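Local atomic coordinates of sortase (Streptomyces avermitilis, PDB entry 5GO5), a protein that probably acts as a housekeeping cysteine transpeptidase of the sortase family, joining sorting-signal proteins to the cell wall through an acyl-thioester intermediate. Residues E69-E74 and G81-T86; D118-T123 and Y131-G136; G125-T130 and D186-V191. All blocks are in the same frame, centred on the assembly; numbering follows the deposited sequence.

Interaction 1: E69-E74 and G81-T86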
ATOM      1  N   GLU A  69      -5.295 -10.953  -0.570  1.00 12.30           N
ATOM      2  CA  GLU A  69      -4.503 -11.457   0.529  1.00 12.88           C
ATOM      3  C   GLU A  69      -3.392 -12.359   0.047  1.00 13.55           C
ATOM      4  O   GLU A  69      -3.638 -13.302  -0.746  1.00 13.83           O
ATOM      5  CB  GLU A  69      -5.416 -12.185   1.526  1.00 13.87           C
ATOM      6  CG  GLU A  69      -4.699 -12.842   2.701  1.00 14.78           C
ATOM      7  CD  GLU A  69      -4.022 -11.880   3.669  1.00 16.79           C
ATOM      8  OE1 GLU A  69      -3.709 -10.726   3.292  1.00 16.84           O
ATOM      9  OE2 GLU A  69      -3.818 -12.277   4.842  1.00 17.55           O
ATOM     10  N   GLY A  70      -2.183 -12.123   0.534  1.00 12.70           N
ATOM     11  CA  GLY A  70      -1.050 -12.925   0.126  1.00 13.57           C
ATOM     12  C   GLY A  70      -0.158 -12.312  -0.901  1.00 14.49           C
ATOM     13  O   GLY A  70      -0.538 -11.379  -1.589  1.00 13.19           O
ATOM     14  N   THR A  71       1.053 -12.847  -1.028  1.00 14.21           N
ATOM     15  CA  THR A  71       2.034 -12.315  -1.955  1.00 14.52           C
ATOM     16  C   THR A  71       2.635 -13.417  -2.821  1.00 16.22           C
ATOM     17  O   THR A  71       3.715 -13.223  -3.382  1.00 18.23           O
ATOM     18  CB  THR A  71       3.143 -11.517  -1.264  1.00 15.57           C
ATOM     19  OG1 THR A  71       3.744 -12.301  -0.208  1.00 16.44           O
ATOM     20  CG2 THR A  71       2.573 -10.220  -0.648  1.00 14.65           C
ATOM     21  N   GLY A  72       1.922 -14.532  -2.951  1.00 17.47           N
ATOM     22  CA  GLY A  72       2.386 -15.579  -3.854  1.00 17.83           C
ATOM     23  C   GLY A  72       2.452 -15.061  -5.287  1.00 18.97           C
ATOM     24  O   GLY A  72       1.746 -14.119  -5.707  1.00 18.62           O
ATOM     25  N   THR A  73       3.292 -15.699  -6.090  1.00 20.45           N
ATOM     26  CA  THR A  73       3.543 -15.193  -7.412  1.00 22.67           C
ATOM     27  C   THR A  73       2.225 -15.087  -8.195  1.00 20.87           C
ATOM     28  O   THR A  73       2.025 -14.148  -8.974  1.00 22.56           O
ATOM     29  CB  THR A  73       4.574 -16.065  -8.180  1.00 24.63           C
ATOM     30  OG1 THR A  73       4.027 -17.349  -8.339  1.00 28.16           O
ATOM     31  CG2 THR A  73       5.852 -16.185  -7.413  1.00 26.22           C
ATOM     32  N   GLU A  74       1.287 -16.012  -7.979  1.00 19.91           N
ATOM     33  CA  GLU A  74       0.022 -16.002  -8.680  1.00 21.43           C
ATOM     34  C   GLU A  74      -0.943 -14.893  -8.227  1.00 21.57           C
ATOM     35  O   GLU A  74      -1.807 -14.488  -8.995  1.00 23.88           O
ATOM     36  CB  GLU A  74      -0.683 -17.358  -8.566  1.00 23.38           C
ATOM     37  CG  GLU A  74      -1.429 -17.643  -7.273  1.00 22.64           C
ATOM     38  CD  GLU A  74      -0.571 -17.750  -5.988  1.00 22.60           C
ATOM     39  OE1 GLU A  74       0.686 -17.807  -6.035  1.00 22.19           O
ATOM     40  OE2 GLU A  74      -1.181 -17.798  -4.920  1.00 22.23           O
ATOM     41  N   GLY A  81      -0.843  -7.385  -3.683  1.00 11.52           N
ATOM     42  CA  GLY A  81      -0.888  -8.430  -2.668  1.00 11.46           C
ATOM     43  C   GLY A  81      -0.496  -7.924  -1.285  1.00 11.38           C
ATOM     44  O   GLY A  81       0.548  -7.261  -1.145  1.00 11.59           O
ATOM     45  N   HIS A  82      -1.316  -8.236  -0.295  1.00 11.07           N
ATOM     46  CA  HIS A  82      -1.046  -7.929   1.091  1.00 11.28           C
ATOM     47  C   HIS A  82      -0.165  -9.004   1.717  1.00 11.65           C
ATOM     48  O   HIS A  82      -0.519 -10.169   1.681  1.00 12.91           O
ATOM     49  CB  HIS A  82      -2.338  -7.819   1.873  1.00 11.29           C
ATOM     50  CG  HIS A  82      -2.155  -7.631   3.333  1.00 11.51           C
ATOM     51  ND1 HIS A  82      -2.628  -8.551   4.248  1.00 11.61           N
ATOM     52  CD2 HIS A  82      -1.623  -6.615   4.048  1.00 11.33           C
ATOM     53  CE1 HIS A  82      -2.351  -8.124   5.472  1.00 12.92           C
ATOM     54  NE2 HIS A  82      -1.775  -6.941   5.379  1.00 11.51           N
ATOM     55  N   TYR A  83       0.967  -8.586   2.296  1.00 11.59           N
ATOM     56  CA  TYR A  83       1.779  -9.510   3.088  1.00 11.51           C
ATOM     57  C   TYR A  83       0.954 -10.080   4.246  1.00 11.59           C
ATOM     58  O   TYR A  83       0.479  -9.354   5.117  1.00 11.50           O
ATOM     59  CB  TYR A  83       3.067  -8.856   3.577  1.00 11.76           C
ATOM     60  CG  TYR A  83       4.067  -8.590   2.500  1.00 12.82           C
ATOM     61  CD1 TYR A  83       4.071  -7.380   1.776  1.00 13.34           C
ATOM     62  CD2 TYR A  83       5.056  -9.523   2.222  1.00 13.93           C
ATOM     63  CE1 TYR A  83       5.015  -7.132   0.796  1.00 13.82           C
ATOM     64  CE2 TYR A  83       5.967  -9.314   1.232  1.00 14.77           C
ATOM     65  CZ  TYR A  83       5.971  -8.106   0.536  1.00 14.88           C
ATOM     66  OH  TYR A  83       6.924  -7.896  -0.398  1.00 17.18           O
ATOM     67  N   ALA A  84       0.783 -11.410   4.253  1.00 11.97           N
ATOM     68  CA  ALA A  84      -0.239 -12.009   5.089  1.00 13.41           C
ATOM     69  C   ALA A  84       0.125 -12.008   6.573  1.00 13.75           C
ATOM     70  O   ALA A  84      -0.733 -12.144   7.434  1.00 16.17           O
ATOM     71  CB  ALA A  84      -0.596 -13.410   4.573  1.00 14.32           C
ATOM     72  N   ASN A  85       1.392 -11.820   6.861  1.00 13.55           N
ATOM     73  CA  ASN A  85       1.917 -11.713   8.239  1.00 14.31           C
ATOM     74  C   ASN A  85       1.882 -10.289   8.804  1.00 14.70           C
ATOM     75  O   ASN A  85       2.341 -10.062   9.915  1.00 16.59           O
ATOM     76  CB  ASN A  85       3.363 -12.194   8.287  1.00 15.60           C
ATOM     77  CG  ASN A  85       4.279 -11.387   7.424  1.00 16.52           C
ATOM     78  OD1 ASN A  85       3.978 -11.130   6.242  1.00 17.12           O
ATOM     79  ND2 ASN A  85       5.401 -10.961   7.971  1.00 19.28           N
ATOM     80  N   THR A  86       1.373  -9.333   8.030  1.00 13.08           N
ATOM     81  CA  THR A  86       1.330  -7.927   8.464  1.00 11.98           C
ATOM     82  C   THR A  86      -0.086  -7.485   8.825  1.00 12.35           C
ATOM     83  O   THR A  86      -1.066  -8.180   8.569  1.00 13.78           O
ATOM     84  CB  THR A  86       1.987  -6.991   7.424  1.00 11.91           C
ATOM     85  OG1 THR A  86       1.136  -6.850   6.267  1.00 11.57           O
ATOM     86  CG2 THR A  86       3.367  -7.516   7.024  1.00 11.62           C
TER
HETATM   87  O   HOH W   1      -3.395 -10.746   7.019  1.00 19.17           O
HETATM   88  O   HOH W   2       2.502 -12.929   2.469  1.00 17.63           O
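The carboxylate of E69 and the imidazole of H82 lie almost in one plane, 16° apart, and are joined edge-on by a short hydrogen bond of 2.6 Å from H82 ND1 to E69 OE1. The donor meets the syn lone pair of OE1, and the oxygen sits in the ring plane, which fixes the rotation of both flat groups. The E69 chain leaves CB opposite its backbone N (chi1 177°) and then bends at chi2, laying the carboxylate beside the ring. H82 NE2 is bonded to A87 O, so both ring nitrogens are used and the imidazole may be partly cationic. E69 OE2 rests on A84 CB and reaches A84 O through a water. Were E69 an alanine, H82 ND1 would probably be left without its acceptor and the water bridge to A84 O would lose one end.

The pairing closes the beta-alpha-beta unit of the sortase barrel, where strand 65-69 parallels strand 80-82. G70 N continues it with a 2.8 Å bond to H82 O. Glycine suits position 81, because a CB would strike G70 O; glycine at 70 suits its positive phi. T71 CG2 stands over the centre of the Y83 ring, 3.8 Å from the centroid, in a CH-pi contact, while T71 OG1 shares a second water with A84 N. T71 O is bonded to the hydroxyethyl OH of the modified C169, the predicted nucleophile.

Interaction 2: D118-T123 and Y131-G136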
ATOM      1  N   ASP A 118       1.581  12.588  -0.491  1.00 15.66           N
ATOM      2  CA  ASP A 118       0.638  11.903  -1.384  1.00 15.59           C
ATOM      3  C   ASP A 118      -0.209  10.901  -0.592  1.00 15.55           C
ATOM      4  O   ASP A 118       0.295  10.228   0.295  1.00 14.75           O
ATOM      5  CB  ASP A 118       1.344  11.223  -2.508  1.00 15.00           C
ATOM      6  CG  ASP A 118       1.787  12.177  -3.610  1.00 17.27           C
ATOM      7  OD1 ASP A 118       1.380  13.366  -3.630  1.00 20.16           O
ATOM      8  OD2 ASP A 118       2.524  11.716  -4.469  1.00 19.71           O
ATOM      9  N   GLU A 119      -1.488  10.827  -0.945  1.00 14.26           N
ATOM     10  CA  GLU A 119      -2.454   9.988  -0.287  1.00 14.59           C
ATOM     11  C   GLU A 119      -2.549   8.629  -0.970  1.00 13.45           C
ATOM     12  O   GLU A 119      -2.467   8.507  -2.214  1.00 13.81           O
ATOM     13  CB  GLU A 119      -3.820  10.652  -0.286  1.00 18.02           C
ATOM     14  CG  GLU A 119      -3.846  11.976   0.474  1.00 22.06           C
ATOM     15  CD  GLU A 119      -4.691  13.037  -0.251  1.00 28.58           C
ATOM     16  OE1 GLU A 119      -4.762  13.068  -1.514  1.00 36.91           O
ATOM     17  OE2 GLU A 119      -5.334  13.828   0.444  1.00 33.13           O
ATOM     18  N   VAL A 120      -2.753   7.617  -0.142  1.00 12.73           N
ATOM     19  CA  VAL A 120      -3.050   6.246  -0.551  1.00 12.55           C
ATOM     20  C   VAL A 120      -4.335   5.867   0.148  1.00 12.17           C
ATOM     21  O   VAL A 120      -4.397   5.883   1.362  1.00 11.51           O
ATOM     22  CB  VAL A 120      -1.894   5.281  -0.160  1.00 12.06           C
ATOM     23  CG1 VAL A 120      -2.236   3.862  -0.529  1.00 12.30           C
ATOM     24  CG2 VAL A 120      -0.561   5.728  -0.778  1.00 12.98           C
ATOM     25  N   VAL A 121      -5.386   5.600  -0.630  1.00 10.57           N
ATOM     26  CA  VAL A 121      -6.727   5.481  -0.128  1.00 11.90           C
ATOM     27  C   VAL A 121      -7.241   4.082  -0.386  1.00 11.93           C
ATOM     28  O   VAL A 121      -7.096   3.596  -1.516  1.00 12.85           O
ATOM     29  CB  VAL A 121      -7.674   6.483  -0.810  1.00 12.68           C
ATOM     30  CG1 VAL A 121      -9.083   6.372  -0.264  1.00 13.92           C
ATOM     31  CG2 VAL A 121      -7.160   7.908  -0.566  1.00 14.37           C
ATOM     32  N   LEU A 122      -7.794   3.438   0.643  1.00 11.04           N
ATOM     33  CA  LEU A 122      -8.419   2.146   0.479  1.00 11.93           C
ATOM     34  C   LEU A 122      -9.817   2.107   1.004  1.00 12.95           C
ATOM     35  O   LEU A 122     -10.160   2.792   1.983  1.00 12.46           O
ATOM     36  CB  LEU A 122      -7.647   1.034   1.174  1.00 12.16           C
ATOM     37  CG  LEU A 122      -6.250   0.789   0.605  1.00 11.93           C
ATOM     38  CD1 LEU A 122      -5.167   1.535   1.359  1.00 12.77           C
ATOM     39  CD2 LEU A 122      -5.906  -0.695   0.503  1.00 12.22           C
ATOM     40  N   THR A 123     -10.628   1.271   0.367  1.00 12.11           N
ATOM     41  CA  THR A 123     -11.926   0.925   0.891  1.00 12.90           C
ATOM     42  C   THR A 123     -12.012  -0.582   1.102  1.00 12.66           C
ATOM     43  O   THR A 123     -11.523  -1.361   0.262  1.00 13.23           O
ATOM     44  CB  THR A 123     -13.114   1.420   0.021  1.00 13.46           C
ATOM     45  OG1 THR A 123     -14.328   0.883   0.553  1.00 15.63           O
ATOM     46  CG2 THR A 123     -12.962   1.041  -1.444  1.00 13.57           C
ATOM     47  N   TYR A 131      -4.389   7.024   3.966  1.00 10.78           N
ATOM     48  CA  TYR A 131      -3.028   7.067   4.432  1.00 11.39           C
ATOM     49  C   TYR A 131      -2.260   8.180   3.737  1.00 11.63           C
ATOM     50  O   TYR A 131      -2.562   8.526   2.586  1.00 11.67           O
ATOM     51  CB  TYR A 131      -2.337   5.733   4.181  1.00 10.68           C
ATOM     52  CG  TYR A 131      -2.804   4.571   5.009  1.00  9.86           C
ATOM     53  CD1 TYR A 131      -3.914   3.807   4.644  1.00 10.67           C
ATOM     54  CD2 TYR A 131      -2.127   4.194   6.195  1.00 10.92           C
ATOM     55  CE1 TYR A 131      -4.321   2.695   5.395  1.00 11.52           C
ATOM     56  CE2 TYR A 131      -2.530   3.086   6.934  1.00 10.64           C
ATOM     57  CZ  TYR A 131      -3.625   2.343   6.545  1.00 10.42           C
ATOM     58  OH  TYR A 131      -3.953   1.241   7.324  1.00 11.33           O
ATOM     59  N   VAL A 132      -1.250   8.714   4.401  1.00 12.17           N
ATOM     60  CA  VAL A 132      -0.411   9.773   3.819  1.00 13.28           C
ATOM     61  C   VAL A 132       1.049   9.366   3.835  1.00 12.61           C
ATOM     62  O   VAL A 132       1.559   8.981   4.867  1.00 12.62           O
ATOM     63  CB  VAL A 132      -0.602  11.078   4.580  1.00 14.48           C
ATOM     64  CG1 VAL A 132       0.382  12.147   4.055  1.00 16.42           C
ATOM     65  CG2 VAL A 132      -2.027  11.546   4.389  1.00 15.49           C
ATOM     66  N   ILE A 133       1.697   9.455   2.692  1.00 13.36           N
ATOM     67  CA  ILE A 133       3.100   9.065   2.543  1.00 13.28           C
ATOM     68  C   ILE A 133       4.040   9.969   3.321  1.00 14.81           C
ATOM     69  O   ILE A 133       3.978  11.210   3.196  1.00 14.95           O
ATOM     70  CB  ILE A 133       3.513   8.995   1.063  1.00 13.53           C
ATOM     71  CG1 ILE A 133       2.764   7.851   0.378  1.00 13.50           C
ATOM     72  CG2 ILE A 133       5.018   8.815   0.934  1.00 13.89           C
ATOM     73  CD1 ILE A 133       2.995   7.718  -1.107  1.00 14.15           C
ATOM     74  N   ASP A 134       4.888   9.364   4.149  1.00 13.55           N
ATOM     75  CA  ASP A 134       5.891  10.147   4.910  1.00 15.02           C
ATOM     76  C   ASP A 134       7.301   9.994   4.393  1.00 15.72           C
ATOM     77  O   ASP A 134       8.128  10.925   4.527  1.00 16.36           O
ATOM     78  CB  ASP A 134       5.875   9.734   6.346  1.00 15.37           C
ATOM     79  CG  ASP A 134       4.589  10.059   7.028  1.00 17.39           C
ATOM     80  OD1 ASP A 134       4.204  11.240   7.074  1.00 19.96           O
ATOM     81  OD2 ASP A 134       3.906   9.124   7.487  1.00 16.80           O
ATOM     82  N   THR A 135       7.630   8.819   3.881  1.00 15.08           N
ATOM     83  CA  THR A 135       9.006   8.474   3.505  1.00 16.24           C
ATOM     84  C   THR A 135       9.030   7.712   2.199  1.00 17.00           C
ATOM     85  O   THR A 135       8.182   6.868   1.954  1.00 16.45           O
ATOM     86  CB  THR A 135       9.646   7.659   4.634  1.00 16.93           C
ATOM     87  OG1 THR A 135       9.502   8.398   5.831  1.00 18.82           O
ATOM     88  CG2 THR A 135      11.128   7.388   4.368  1.00 18.88           C
ATOM     89  N   GLY A 136      10.014   8.044   1.355  1.00 16.69           N
ATOM     90  CA  GLY A 136      10.257   7.376   0.096  1.00 17.49           C
ATOM     91  C   GLY A 136       9.821   8.253  -1.071  1.00 18.98           C
ATOM     92  O   GLY A 136       9.354   9.399  -0.844  1.00 20.59           O
TER
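L122 sets its CD1 methyl 4.2 Å from Y131 CD1, the two side chains meeting at a slant on the face of the sheet that also carries V120. Y131 has CG beside its own N (chi1 -69°), which places one ring edge by V120 O, in the plane of the ring. Its hydroxyl is bonded to G90 N, so a tyrosine serves here both as an apolar slab and as a polar end. V120 CG2 packs 4.1 Å from I133 CD1, and the I133 CG1 arm also lies against D118 O. Branched residues such as V120 and I133 favour extended backbone and fill this buried side.

The backbones form an antiparallel hairpin. V120 and Y131 make the hydrogen-bonded pair, with V120 N to Y131 O at 2.9 Å and Y131 N to V120 O at 2.8 Å. I133 N gives D118 O a nearly straight bond (172° at the hydrogen). E119 and V132 form a non-hydrogen-bonded pair, their side chains on the other face; between the backbones E119 CA comes 3.2 Å from Y131 O in a CA-H...O contact. The carboxylate of D118 makes a salt bridge with R58.

Strand 119-123 lies between strands 127-140 and 50-55; in the latter, Y55 and V53 bond to V121 and T123, and M54 packs on V120 and L122. Beyond strand 127-140 comes strand 178-190, whose A183 and L185 touch Y131.

Interaction 3: G125-T130 and D186-V191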
ATOM      1  N   GLY A 125     -15.159  -1.676   1.687  1.00 16.27           N
ATOM      2  CA  GLY A 125     -16.588  -1.793   1.486  1.00 17.89           C
ATOM      3  C   GLY A 125     -17.426  -1.155   2.572  1.00 19.14           C
ATOM      4  O   GLY A 125     -18.635  -0.890   2.364  1.00 20.54           O
ATOM      5  N   THR A 126     -16.810  -0.932   3.718  1.00 17.76           N
ATOM      6  CA  THR A 126     -17.469  -0.287   4.887  1.00 18.17           C
ATOM      7  C   THR A 126     -16.863   1.077   5.185  1.00 17.48           C
ATOM      8  O   THR A 126     -17.595   2.051   5.486  1.00 16.19           O
ATOM      9  CB  THR A 126     -17.359  -1.184   6.093  1.00 20.48           C
ATOM     10  OG1 THR A 126     -18.134  -2.354   5.834  1.00 23.09           O
ATOM     11  CG2 THR A 126     -17.885  -0.535   7.365  1.00 20.83           C
ATOM     12  N   THR A 127     -15.539   1.120   5.156  1.00 16.22           N
ATOM     13  CA  THR A 127     -14.764   2.303   5.546  1.00 14.61           C
ATOM     14  C   THR A 127     -13.752   2.707   4.488  1.00 14.04           C
ATOM     15  O   THR A 127     -13.132   1.848   3.851  1.00 14.20           O
ATOM     16  CB  THR A 127     -14.016   2.002   6.864  1.00 15.48           C
ATOM     17  OG1 THR A 127     -14.953   1.564   7.879  1.00 16.63           O
ATOM     18  CG2 THR A 127     -13.207   3.157   7.395  1.00 15.76           C
ATOM     19  N   TRP A 128     -13.582   4.015   4.328  1.00 12.78           N
ATOM     20  CA  TRP A 128     -12.535   4.590   3.561  1.00 12.78           C
ATOM     21  C   TRP A 128     -11.394   4.955   4.488  1.00 13.48           C
ATOM     22  O   TRP A 128     -11.592   5.700   5.426  1.00 13.98           O
ATOM     23  CB  TRP A 128     -12.969   5.897   2.927  1.00 13.17           C
ATOM     24  CG  TRP A 128     -13.912   5.732   1.743  1.00 13.40           C
ATOM     25  CD1 TRP A 128     -15.240   5.989   1.719  1.00 14.86           C
ATOM     26  CD2 TRP A 128     -13.548   5.314   0.432  1.00 14.29           C
ATOM     27  NE1 TRP A 128     -15.752   5.754   0.447  1.00 15.15           N
ATOM     28  CE2 TRP A 128     -14.721   5.346  -0.362  1.00 14.59           C
ATOM     29  CE3 TRP A 128     -12.344   4.936  -0.155  1.00 13.75           C
ATOM     30  CZ2 TRP A 128     -14.716   4.995  -1.698  1.00 14.71           C
ATOM     31  CZ3 TRP A 128     -12.337   4.619  -1.488  1.00 14.36           C
ATOM     32  CH2 TRP A 128     -13.511   4.636  -2.233  1.00 14.05           C
ATOM     33  N   PHE A 129     -10.201   4.475   4.163  1.00 11.52           N
ATOM     34  CA  PHE A 129      -8.986   4.735   4.931  1.00 12.25           C
ATOM     35  C   PHE A 129      -8.096   5.604   4.087  1.00 11.86           C
ATOM     36  O   PHE A 129      -7.726   5.204   2.969  1.00 12.69           O
ATOM     37  CB  PHE A 129      -8.266   3.398   5.218  1.00 11.13           C
ATOM     38  CG  PHE A 129      -9.066   2.421   6.028  1.00 11.66           C
ATOM     39  CD1 PHE A 129      -9.991   1.571   5.415  1.00 12.47           C
ATOM     40  CD2 PHE A 129      -8.930   2.374   7.421  1.00 12.76           C
ATOM     41  CE1 PHE A 129     -10.739   0.662   6.171  1.00 13.41           C
ATOM     42  CE2 PHE A 129      -9.666   1.449   8.180  1.00 13.63           C
ATOM     43  CZ  PHE A 129     -10.566   0.608   7.550  1.00 13.49           C
ATOM     44  N   THR A 130      -7.674   6.758   4.613  1.00 11.47           N
ATOM     45  CA  THR A 130      -6.730   7.603   3.925  1.00 11.28           C
ATOM     46  C   THR A 130      -5.406   7.569   4.641  1.00 11.76           C
ATOM     47  O   THR A 130      -5.325   8.051   5.774  1.00 11.67           O
ATOM     48  CB  THR A 130      -7.203   9.070   3.851  1.00 12.54           C
ATOM     49  OG1 THR A 130      -8.444   9.113   3.137  1.00 13.04           O
ATOM     50  CG2 THR A 130      -6.223   9.923   3.130  1.00 13.51           C
ATOM     51  N   ASP A 186      -4.144   8.763   8.180  1.00 12.23           N
ATOM     52  CA  ASP A 186      -4.558  10.133   8.502  1.00 14.52           C
ATOM     53  C   ASP A 186      -5.997  10.234   8.901  1.00 15.51           C
ATOM     54  O   ASP A 186      -6.331  10.979   9.830  1.00 15.85           O
ATOM     55  CB  ASP A 186      -4.289  11.038   7.307  1.00 16.40           C
ATOM     56  CG  ASP A 186      -4.701  12.511   7.565  1.00 21.42           C
ATOM     57  OD1 ASP A 186      -4.054  13.165   8.357  1.00 26.26           O
ATOM     58  OD2 ASP A 186      -5.722  12.930   7.028  1.00 26.44           O
ATOM     59  N   SER A 187      -6.875   9.516   8.210  1.00 13.91           N
ATOM     60  CA  SER A 187      -8.300   9.660   8.437  1.00 15.89           C
ATOM     61  C   SER A 187      -9.061   8.424   8.008  1.00 14.77           C
ATOM     62  O   SER A 187      -8.554   7.601   7.249  1.00 13.28           O
ATOM     63  CB  SER A 187      -8.801  10.925   7.767  1.00 19.45           C
ATOM     64  OG  SER A 187      -8.567  10.904   6.407  1.00 22.27           O
ATOM     65  N   THR A 188     -10.251   8.301   8.566  1.00 14.04           N
ATOM     66  CA  THR A 188     -11.222   7.288   8.171  1.00 14.32           C
ATOM     67  C   THR A 188     -12.570   7.975   7.978  1.00 14.97           C
ATOM     68  O   THR A 188     -12.849   8.993   8.611  1.00 15.76           O
ATOM     69  CB  THR A 188     -11.407   6.190   9.234  1.00 16.47           C
ATOM     70  OG1 THR A 188     -11.765   6.788  10.526  1.00 16.24           O
ATOM     71  CG2 THR A 188     -10.204   5.367   9.373  1.00 16.90           C
ATOM     72  N   GLN A 189     -13.419   7.386   7.133  1.00 14.15           N
ATOM     73  CA  GLN A 189     -14.842   7.796   7.101  1.00 14.57           C
ATOM     74  C   GLN A 189     -15.648   6.650   6.547  1.00 14.65           C
ATOM     75  O   GLN A 189     -15.138   5.817   5.782  1.00 13.45           O
ATOM     76  CB  GLN A 189     -15.064   9.069   6.308  1.00 16.27           C
ATOM     77  CG  GLN A 189     -14.841   8.981   4.815  1.00 17.62           C
ATOM     78  CD  GLN A 189     -14.981  10.324   4.116  1.00 20.68           C
ATOM     79  OE1 GLN A 189     -14.239  11.265   4.396  1.00 26.14           O
ATOM     80  NE2 GLN A 189     -15.918  10.415   3.160  1.00 21.70           N
ATOM     81  N   PRO A 190     -16.938   6.580   6.887  1.00 13.95           N
ATOM     82  CA  PRO A 190     -17.765   5.519   6.340  1.00 14.76           C
ATOM     83  C   PRO A 190     -18.081   5.716   4.867  1.00 14.62           C
ATOM     84  O   PRO A 190     -18.079   6.840   4.348  1.00 15.36           O
ATOM     85  CB  PRO A 190     -19.075   5.608   7.145  1.00 15.23           C
ATOM     86  CG  PRO A 190     -18.912   6.711   8.086  1.00 15.67           C
ATOM     87  CD  PRO A 190     -17.676   7.464   7.823  1.00 14.22           C
ATOM     88  N   VAL A 191     -18.279   4.601   4.169  1.00 16.70           N
ATOM     89  CA  VAL A 191     -18.676   4.691   2.753  1.00 19.05           C
ATOM     90  C   VAL A 191     -20.045   5.405   2.583  1.00 20.48           C
ATOM     91  O   VAL A 191     -20.260   6.050   1.577  1.00 21.96           O
ATOM     92  CB  VAL A 191     -18.686   3.338   2.047  1.00 20.87           C
ATOM     93  CG1 VAL A 191     -17.279   2.723   2.056  1.00 21.22           C
ATOM     94  CG2 VAL A 191     -19.749   2.432   2.620  1.00 24.15           C
TER
HETATM   95  O   HOH W   3     -18.385   5.980  -0.655  1.00 21.80           O
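T130 O accepts two backbone hydrogen bonds, from D186 N at 2.8 Å and from S187 N at 3.2 Å. Two consecutive residues facing one partner make this a classic beta bulge, set in the antiparallel pairing of strands 127-140 and 178-190 in the sortase barrel. T130 N returns a bond to S187 O, and S187 OG lies 3.4 Å from T130 CB. Beyond the bulge W128 and Q189 exchange bonds, that from W128 N to Q189 O being 2.8 Å long. W128 CB packs on Q189 CG, while the amide of Q189 finds G194 O with its NE2. On the other face T188 CG2 touches F129 CD2 at 3.8 Å, and F129 has T127 CG2 of its own strand over one side of its ring, toward the rim. Threonine suits the exposed T188, beta-branched for the strand yet able to face solvent.

Where strand 186-190 ends, V191 N bonds to T126 O from above the carbonyl plane. V191 has CG1 anti to the carbonyl carbon (chi1 -61°), which leaves CG2 between N and that carbon, 3.5 Å from G125 O. The indole of W128 crosses V191 at about a right angle, CD1 lying 3.9 Å from V191 CG1; one water, in the indole plane, accepts from W128 NE1 and donates to V191 O.

Interactions 2 and 3 share strand 127-140, which lies between strands 119-123 and 178-190 and pairs with both; interaction 2 takes one edge of it and interaction 3 the other. The two contacts touch where L122 O approaches F129 N and W128 packs on V121 and T123. Interaction 2 is the more buried, and its side-chain contacts are mainly apolar. Both are held by backbone hydrogen bonds; interaction 3 adds a beta bulge, mixed polar and apolar side chains and a water at the surface. Interaction 1, partly buried, sits on the other side of the chain's centre from interaction 2, about 19 Å between centres. It alone joins parallel strands and a histidine-carboxylate pair, and it is the contact nearest the predicted active-site H100.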